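Local coordinates for protein probable fumarate reductase Ifc3 (Shewanella frigidimarina, PDB 1QO8) that catalyses the essentially unidirectional reduction of fumarate to succinate in vitro, using FAD and four covalently bound c-type hemes, and may serve electron transport to ferric iron, at residues 166-171 / 237-242; 173-178 / 226-231. All blocks are in the same frame, centred on the assembly; numbering follows the deposited sequence.

Contact 1: residues 166-171 / 237-242; sequences GMNAVG and DRTHRP. With FAD (flavin-adenine dinucleotide), chain G.
Met167 and His240 form an antiparallel hydrogen-bonded pair, with Met167 N giving its proton to His240 O at 3.0 Å and His240 N returning one to Met167 O at 2.8 Å, the latter bond nearly straight (172°). The imidazole adds a third link: with CG beside its backbone N (chi1 -54°), the ring turns its edge to the partner strand, and ND1 also donates to Met167 O at 3.2 Å, within the ring plane. One carbonyl thus takes two protons from a single residue, while NE2 is bonded to Thr172 OG1. A leucine in place of His240 would probably leave Met167 O with one cross-strand donor fewer and Thr172 without its imidazole partner.

On the sheet face bearing Asn168 and Thr239, these side chains run side by side. Thr239 OG1 donates to Asn168 OD1 at 2.8 Å and is also hydrogen-bonded to Ser231 OG; Asn168 ND2 turns to Gly541 O and Asn543 OD1. Ala169 N bonds to Arg238 O (3.1 Å) at a classic bulge, where Arg238 and Thr239 both face Lys229. Packing is tight here, Arg238 CG lying 2.9 Å from Ala169 O; its guanidinium is salt-bridged to Asp182 and Asp190.

Only the partly exposed Arg241 side chain is looser, its CG 3.9 Å from Gly166 N. At buried Gly166 a side chain would run into His240 O, and positive phi also favours glycine. Gly166 O accepts from FAD N3 at 3.1 Å; Met167 N, across the same peptide, is tied to His240 O, so the strand pairing is consistent with fixing the plane of the flavin-binding carbonyl.

Contact 2: residues 173-178 / 226-231; sequences KQQTAH and DDLKRS
Gln174 and Asp226 make the polar link between the helix and the strand segment: Gln174 NE2 donates to Asp226 OD1 at 3.1 Å (155° at the hydrogen), meeting the anti lone pair of the carboxylate. The bond lies close to the amide plane. The first torsion of Gln174 (chi1 -66°) sets its CG 3.6 Å from Asp226 O, and a bend at chi2 brings the amide to Asp226 OD1. NE2 has a second acceptor in Glu219 OE2. Charge adds only a distant term, as Lys173 NZ stops 4.1 Å from Asp226 OD1, beyond a salt bridge.

The strand side is 227-229, an outer strand of a three-stranded antiparallel sheet, and it begins with a classic beta bulge in which Asp226 and Asp227 both face Arg241. Helix 173-177 packs on the side of the sheet that carries Leu228 and His240.

Van der Waals and CH-pi contacts centre on Leu228. Its CB sits over one face of the His178 ring, 4.0 Å from the centroid and 16° off the normal, a CH-pi contact, while Asp226 O approaches the ring edge at CE1 (3.8 Å). Beyond CB, Leu228 CD2 reaches Gln174 O at 3.8 Å and Gln175 CG at 3.9 Å; the Gln175 amide goes on to Asp182 and Asp237.

Just past the helix, His178 ND1 donates to Gln174 O, at a modelled separation too short to trust in detail.

Overall arrangement
From the N terminus, the chain lays down strand 167-168 beside the flavin and passes through Thr172 into helix 173-177. Helices 184-194 and 201-220 follow before it returns as strand 227-229, where contact 2 closes the inner loop, with 47 residues between its segments. The chain then turns back as strand 239-241, which slots between the other two strands, and contact 1 closes the outer loop around the inner one; the two nest and do not cross. Contact 1 joins one outer strand of the sheet to its centre, and contact 2 sets the helix on the other outer strand. Thr239 with Ser231 and Arg241 with Asp227 connect them directly.

Contact 1: residues 166-171 / 237-242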
loop_
_atom_site.group_PDB
_atom_site.type_symbol
_atom_site.label_atom_id
_atom_site.label_comp_id
_atom_site.label_asym_id
_atom_site.label_seq_id
_atom_site.Cartn_x
_atom_site.Cartn_y
_atom_site.Cartn_z
ATOM N N GLY A 166 -19.942 21.639 3.213
ATOM C CA GLY A 166 -20.757 20.959 4.098
ATOM C C GLY A 166 -20.810 19.462 4.242
ATOM O O GLY A 166 -19.923 18.731 3.834
ATOM N N MET A 167 -21.935 18.977 4.712
ATOM C CA MET A 167 -22.190 17.642 5.212
ATOM C C MET A 167 -23.418 17.057 4.510
ATOM O O MET A 167 -24.476 17.708 4.449
ATOM C CB MET A 167 -22.456 17.803 6.719
ATOM C CG MET A 167 -22.800 16.477 7.383
ATOM S SD MET A 167 -22.864 16.383 9.162
ATOM C CE MET A 167 -23.501 14.728 9.360
ATOM N N ASN A 168 -23.241 15.949 3.821
ATOM C CA ASN A 168 -24.280 15.161 3.190
ATOM C C ASN A 168 -25.136 14.441 4.207
ATOM O O ASN A 168 -24.685 13.933 5.234
ATOM C CB ASN A 168 -23.645 14.143 2.183
ATOM C CG ASN A 168 -23.077 14.845 0.981
ATOM O OD1 ASN A 168 -23.455 15.994 0.675
ATOM N ND2 ASN A 168 -22.140 14.296 0.218
ATOM N N ALA A 169 -26.451 14.538 4.031
ATOM C CA ALA A 169 -27.379 13.718 4.846
ATOM C C ALA A 169 -28.660 13.498 4.033
ATOM O O ALA A 169 -28.995 14.237 3.103
ATOM C CB ALA A 169 -27.689 14.369 6.168
ATOM N N VAL A 170 -29.389 12.454 4.339
ATOM C CA VAL A 170 -30.605 12.096 3.642
ATOM C C VAL A 170 -31.727 12.072 4.693
ATOM O O VAL A 170 -31.484 11.456 5.713
ATOM C CB VAL A 170 -30.552 10.718 2.969
ATOM C CG1 VAL A 170 -30.051 9.565 3.816
ATOM C CG2 VAL A 170 -31.998 10.339 2.554
ATOM N N GLY A 171 -32.880 12.647 4.390
ATOM C CA GLY A 171 -33.996 12.617 5.332
ATOM C C GLY A 171 -33.960 13.757 6.324
ATOM O O GLY A 171 -34.422 13.585 7.452
ATOM N N ASP A 237 -30.262 17.420 -3.887
ATOM C CA ASP A 237 -29.563 18.356 -3.023
ATOM C C ASP A 237 -29.483 17.736 -1.627
ATOM O O ASP A 237 -30.548 17.376 -1.158
ATOM C CB ASP A 237 -30.369 19.654 -2.901
ATOM C CG ASP A 237 -30.438 20.428 -4.191
ATOM O OD1 ASP A 237 -30.305 19.842 -5.292
ATOM O OD2 ASP A 237 -30.647 21.653 -4.030
ATOM N N ARG A 238 -28.306 17.509 -1.100
ATOM C CA ARG A 238 -28.174 16.784 0.185
ATOM C C ARG A 238 -27.120 17.376 1.093
ATOM O O ARG A 238 -26.787 16.947 2.183
ATOM C CB ARG A 238 -27.522 15.451 -0.280
ATOM C CG ARG A 238 -28.170 14.230 0.295
ATOM C CD ARG A 238 -27.446 12.998 -0.256
ATOM N NE ARG A 238 -28.452 12.224 -0.978
ATOM C CZ ARG A 238 -28.144 11.777 -2.204
ATOM N NH1 ARG A 238 -26.976 11.970 -2.807
ATOM N NH2 ARG A 238 -29.110 11.137 -2.836
ATOM N N THR A 239 -26.403 18.380 0.677
ATOM C CA THR A 239 -25.261 18.987 1.334
ATOM C C THR A 239 -25.705 20.159 2.206
ATOM O O THR A 239 -26.233 21.116 1.640
ATOM C CB THR A 239 -24.326 19.452 0.192
ATOM O OG1 THR A 239 -23.947 18.378 -0.680
ATOM C CG2 THR A 239 -23.077 20.078 0.823
ATOM N N HIS A 240 -25.550 20.097 3.519
ATOM C CA HIS A 240 -25.966 21.070 4.499
ATOM C C HIS A 240 -24.753 21.892 4.983
ATOM O O HIS A 240 -23.724 21.294 5.241
ATOM C CB HIS A 240 -26.593 20.372 5.679
ATOM C CG HIS A 240 -27.718 19.444 5.356
ATOM N ND1 HIS A 240 -27.584 18.281 4.639
ATOM C CD2 HIS A 240 -29.044 19.552 5.672
ATOM C CE1 HIS A 240 -28.763 17.692 4.502
ATOM N NE2 HIS A 240 -29.645 18.443 5.137
ATOM N N ARG A 241 -24.868 23.210 4.922
ATOM C CA ARG A 241 -23.951 24.249 5.195
ATOM C C ARG A 241 -24.689 25.297 6.073
ATOM O O ARG A 241 -25.911 25.340 6.097
ATOM C CB ARG A 241 -23.551 24.996 3.926
ATOM C CG ARG A 241 -22.634 24.401 2.920
ATOM C CD ARG A 241 -22.204 25.326 1.790
ATOM N NE ARG A 241 -21.332 24.528 0.894
ATOM C CZ ARG A 241 -21.703 23.832 -0.177
ATOM N NH1 ARG A 241 -22.928 23.621 -0.638
ATOM N NH2 ARG A 241 -20.733 23.214 -0.866
ATOM N N PRO A 242 -23.981 26.103 6.803
ATOM C CA PRO A 242 -24.536 27.157 7.662
ATOM C C PRO A 242 -25.332 28.121 6.787
ATOM O O PRO A 242 -24.912 28.410 5.668
ATOM C CB PRO A 242 -23.315 27.873 8.293
ATOM C CG PRO A 242 -22.259 26.774 8.174
ATOM C CD PRO A 242 -22.494 26.175 6.802
HETATM P PA FAD G . -8.803 16.014 10.721
HETATM O O1A FAD G . -9.864 17.070 10.772
HETATM O O2A FAD G . -7.679 16.190 9.984
HETATM O O5B FAD G . -8.172 16.144 12.155
HETATM C C5B FAD G . -7.181 15.176 12.695
HETATM C C4B FAD G . -6.607 15.779 14.073
HETATM O O4B FAD G . -5.625 14.723 14.524
HETATM C C3B FAD G . -5.692 17.020 13.812
HETATM O O3B FAD G . -6.009 18.212 14.377
HETATM C C2B FAD G . -4.223 16.464 13.879
HETATM O O2B FAD G . -3.233 17.407 14.359
HETATM C C1B FAD G . -4.404 15.451 14.946
HETATM N N9A FAD G . -3.387 14.392 14.917
HETATM C C8A FAD G . -2.792 13.804 13.828
HETATM N N7A FAD G . -1.841 12.979 14.168
HETATM C C5A FAD G . -1.794 13.008 15.559
HETATM C C6A FAD G . -0.905 12.389 16.539
HETATM N N6A FAD G . 0.065 11.572 16.233
HETATM N N1A FAD G . -1.217 12.667 17.829
HETATM C C2A FAD G . -2.173 13.584 18.202
HETATM N N3A FAD G . -3.022 14.215 17.360
HETATM C C4A FAD G . -2.750 13.896 16.065
HETATM N N1 FAD G . -15.089 16.920 2.993
HETATM C C2 FAD G . -16.391 17.018 2.977
HETATM O O2 FAD G . -17.190 16.148 3.093
HETATM N N3 FAD G . -17.062 18.267 2.810
HETATM C C4 FAD G . -16.233 19.377 2.679
HETATM O O4 FAD G . -16.723 20.453 2.487
HETATM C C4X FAD G . -14.780 19.227 2.638
HETATM N N5 FAD G . -13.996 20.299 2.445
HETATM C C5X FAD G . -12.647 20.190 2.484
HETATM C C6 FAD G . -11.889 21.353 2.292
HETATM C C7 FAD G . -10.518 21.278 2.334
HETATM C C7M FAD G . -9.637 22.471 2.141
HETATM C C8 FAD G . -9.908 20.003 2.618
HETATM C C8M FAD G . -8.416 19.922 2.738
HETATM C C9 FAD G . -10.649 18.870 2.838
HETATM C C9A FAD G . -12.022 18.918 2.782
HETATM N N10 FAD G . -12.886 17.819 2.956
HETATM C C10 FAD G . -14.221 17.932 2.890
HETATM C "C1'" FAD G . -12.376 16.576 3.617
HETATM C "C2'" FAD G . -12.821 16.556 5.118
HETATM O "O2'" FAD G . -12.626 17.962 5.491
HETATM C "C3'" FAD G . -11.693 15.805 5.869
HETATM O "O3'" FAD G . -11.555 14.468 5.369
HETATM C "C4'" FAD G . -12.261 15.455 7.285
HETATM O "O4'" FAD G . -12.406 16.758 7.927
HETATM C "C5'" FAD G . -11.109 14.691 8.030
HETATM O "O5'" FAD G . -11.567 14.744 9.523
HETATM P P FAD G . -10.817 13.989 10.637
HETATM O O1P FAD G . -11.618 14.275 11.887
HETATM O O2P FAD G . -10.695 12.693 10.137
HETATM O O3P FAD G . -9.482 14.551 10.582
#

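Contact 2: residues 173-178 / 226-231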
loop_
_atom_site.group_PDB
_atom_site.type_symbol
_atom_site.label_atom_id
_atom_site.label_comp_id
_atom_site.label_asym_id
_atom_site.label_seq_id
_atom_site.Cartn_x
_atom_site.Cartn_y
_atom_site.Cartn_z
ATOM N N LYS A 173 -34.785 17.638 7.991
ATOM C CA LYS A 173 -35.821 18.684 7.923
ATOM C C LYS A 173 -35.378 19.758 6.941
ATOM O O LYS A 173 -36.274 20.410 6.373
ATOM C CB LYS A 173 -36.085 19.157 9.335
ATOM C CG LYS A 173 -34.972 19.964 9.947
ATOM C CD LYS A 173 -35.411 20.527 11.285
ATOM C CE LYS A 173 -34.378 21.371 11.981
ATOM N NZ LYS A 173 -34.313 22.773 11.509
ATOM N N GLN A 174 -34.090 19.990 6.641
ATOM C CA GLN A 174 -33.762 20.981 5.602
ATOM C C GLN A 174 -34.203 20.487 4.207
ATOM O O GLN A 174 -34.595 21.276 3.336
ATOM C CB GLN A 174 -32.299 21.407 5.539
ATOM C CG GLN A 174 -31.738 22.174 6.718
ATOM C CD GLN A 174 -31.526 21.354 7.970
ATOM O OE1 GLN A 174 -31.624 20.114 8.069
ATOM N NE2 GLN A 174 -31.207 22.052 9.047
ATOM N N GLN A 175 -34.212 19.165 4.018
ATOM C CA GLN A 175 -34.666 18.634 2.748
ATOM C C GLN A 175 -36.189 18.795 2.706
ATOM O O GLN A 175 -36.633 19.194 1.634
ATOM C CB GLN A 175 -34.180 17.234 2.441
ATOM C CG GLN A 175 -32.698 17.095 2.075
ATOM C CD GLN A 175 -32.327 15.658 1.758
ATOM O OE1 GLN A 175 -32.762 14.777 2.472
ATOM N NE2 GLN A 175 -31.581 15.370 0.702
ATOM N N THR A 176 -36.920 18.638 3.795
ATOM C CA THR A 176 -38.366 18.700 3.713
ATOM C C THR A 176 -38.836 20.166 3.587
ATOM O O THR A 176 -39.895 20.416 3.047
ATOM C CB THR A 176 -39.193 18.124 4.878
ATOM O OG1 THR A 176 -39.125 19.076 5.939
ATOM C CG2 THR A 176 -38.739 16.777 5.338
ATOM N N ALA A 177 -38.036 21.104 4.057
ATOM C CA ALA A 177 -38.373 22.512 3.972
ATOM C C ALA A 177 -38.163 22.970 2.542
ATOM O O ALA A 177 -38.815 23.935 2.147
ATOM C CB ALA A 177 -37.583 23.388 4.924
ATOM N N HIS A 178 -37.263 22.336 1.797
ATOM C CA HIS A 178 -36.959 22.845 0.457
ATOM C C HIS A 178 -37.654 22.022 -0.620
ATOM O O HIS A 178 -37.279 22.143 -1.778
ATOM C CB HIS A 178 -35.477 22.892 0.120
ATOM C CG HIS A 178 -34.615 23.785 0.941
ATOM N ND1 HIS A 178 -34.239 23.463 2.235
ATOM C CD2 HIS A 178 -34.030 24.979 0.664
ATOM C CE1 HIS A 178 -33.471 24.418 2.711
ATOM N NE2 HIS A 178 -33.329 25.355 1.791
ATOM N N ASP A 226 -28.480 25.129 7.983
ATOM C CA ASP A 226 -29.741 25.289 7.262
ATOM C C ASP A 226 -29.649 25.416 5.757
ATOM O O ASP A 226 -30.712 25.273 5.105
ATOM C CB ASP A 226 -30.550 26.494 7.832
ATOM C CG ASP A 226 -31.170 26.199 9.179
ATOM O OD1 ASP A 226 -31.409 25.063 9.644
ATOM O OD2 ASP A 226 -31.466 27.161 9.912
ATOM N N ASP A 227 -28.542 25.816 5.141
ATOM C CA ASP A 227 -28.463 25.962 3.703
ATOM C C ASP A 227 -28.347 24.575 3.063
ATOM O O ASP A 227 -27.652 23.701 3.581
ATOM C CB ASP A 227 -27.364 26.890 3.261
ATOM C CG ASP A 227 -26.955 27.179 1.830
ATOM O OD1 ASP A 227 -26.187 26.435 1.147
ATOM O OD2 ASP A 227 -27.243 28.294 1.284
ATOM N N LEU A 228 -29.107 24.365 1.988
ATOM C CA LEU A 228 -29.137 23.077 1.303
ATOM C C LEU A 228 -28.730 23.255 -0.156
ATOM O O LEU A 228 -29.362 24.015 -0.901
ATOM C CB LEU A 228 -30.523 22.415 1.364
ATOM C CG LEU A 228 -30.643 21.061 0.667
ATOM C CD1 LEU A 228 -29.883 19.950 1.381
ATOM C CD2 LEU A 228 -32.105 20.590 0.536
ATOM N N LYS A 229 -27.710 22.550 -0.605
ATOM C CA LYS A 229 -27.215 22.615 -1.947
ATOM C C LYS A 229 -26.855 21.188 -2.424
ATOM O O LYS A 229 -26.845 20.202 -1.687
ATOM C CB LYS A 229 -25.929 23.456 -2.169
ATOM C CG LYS A 229 -26.194 24.969 -2.047
ATOM C CD LYS A 229 -25.021 25.748 -2.640
ATOM C CE LYS A 229 -25.392 27.203 -2.927
ATOM N NZ LYS A 229 -25.265 27.989 -1.651
ATOM N N ARG A 230 -26.566 21.222 -3.737
ATOM C CA ARG A 230 -26.276 20.030 -4.444
ATOM C C ARG A 230 -24.773 19.981 -4.638
ATOM O O ARG A 230 -24.209 21.031 -4.946
ATOM C CB ARG A 230 -26.955 19.956 -5.845
ATOM C CG ARG A 230 -26.648 18.541 -6.393
ATOM C CD ARG A 230 -27.547 18.134 -7.541
ATOM N NE ARG A 230 -28.963 18.243 -7.275
ATOM C CZ ARG A 230 -29.876 18.061 -8.235
ATOM N NH1 ARG A 230 -29.501 17.755 -9.485
ATOM N NH2 ARG A 230 -31.172 18.162 -7.980
ATOM N N SER A 231 -24.208 18.786 -4.486
ATOM C CA SER A 231 -22.803 18.633 -4.748
ATOM C C SER A 231 -22.608 17.523 -5.800
ATOM O O SER A 231 -23.458 16.647 -5.920
ATOM C CB SER A 231 -22.067 18.097 -3.508
ATOM O OG SER A 231 -22.051 19.007 -2.443
#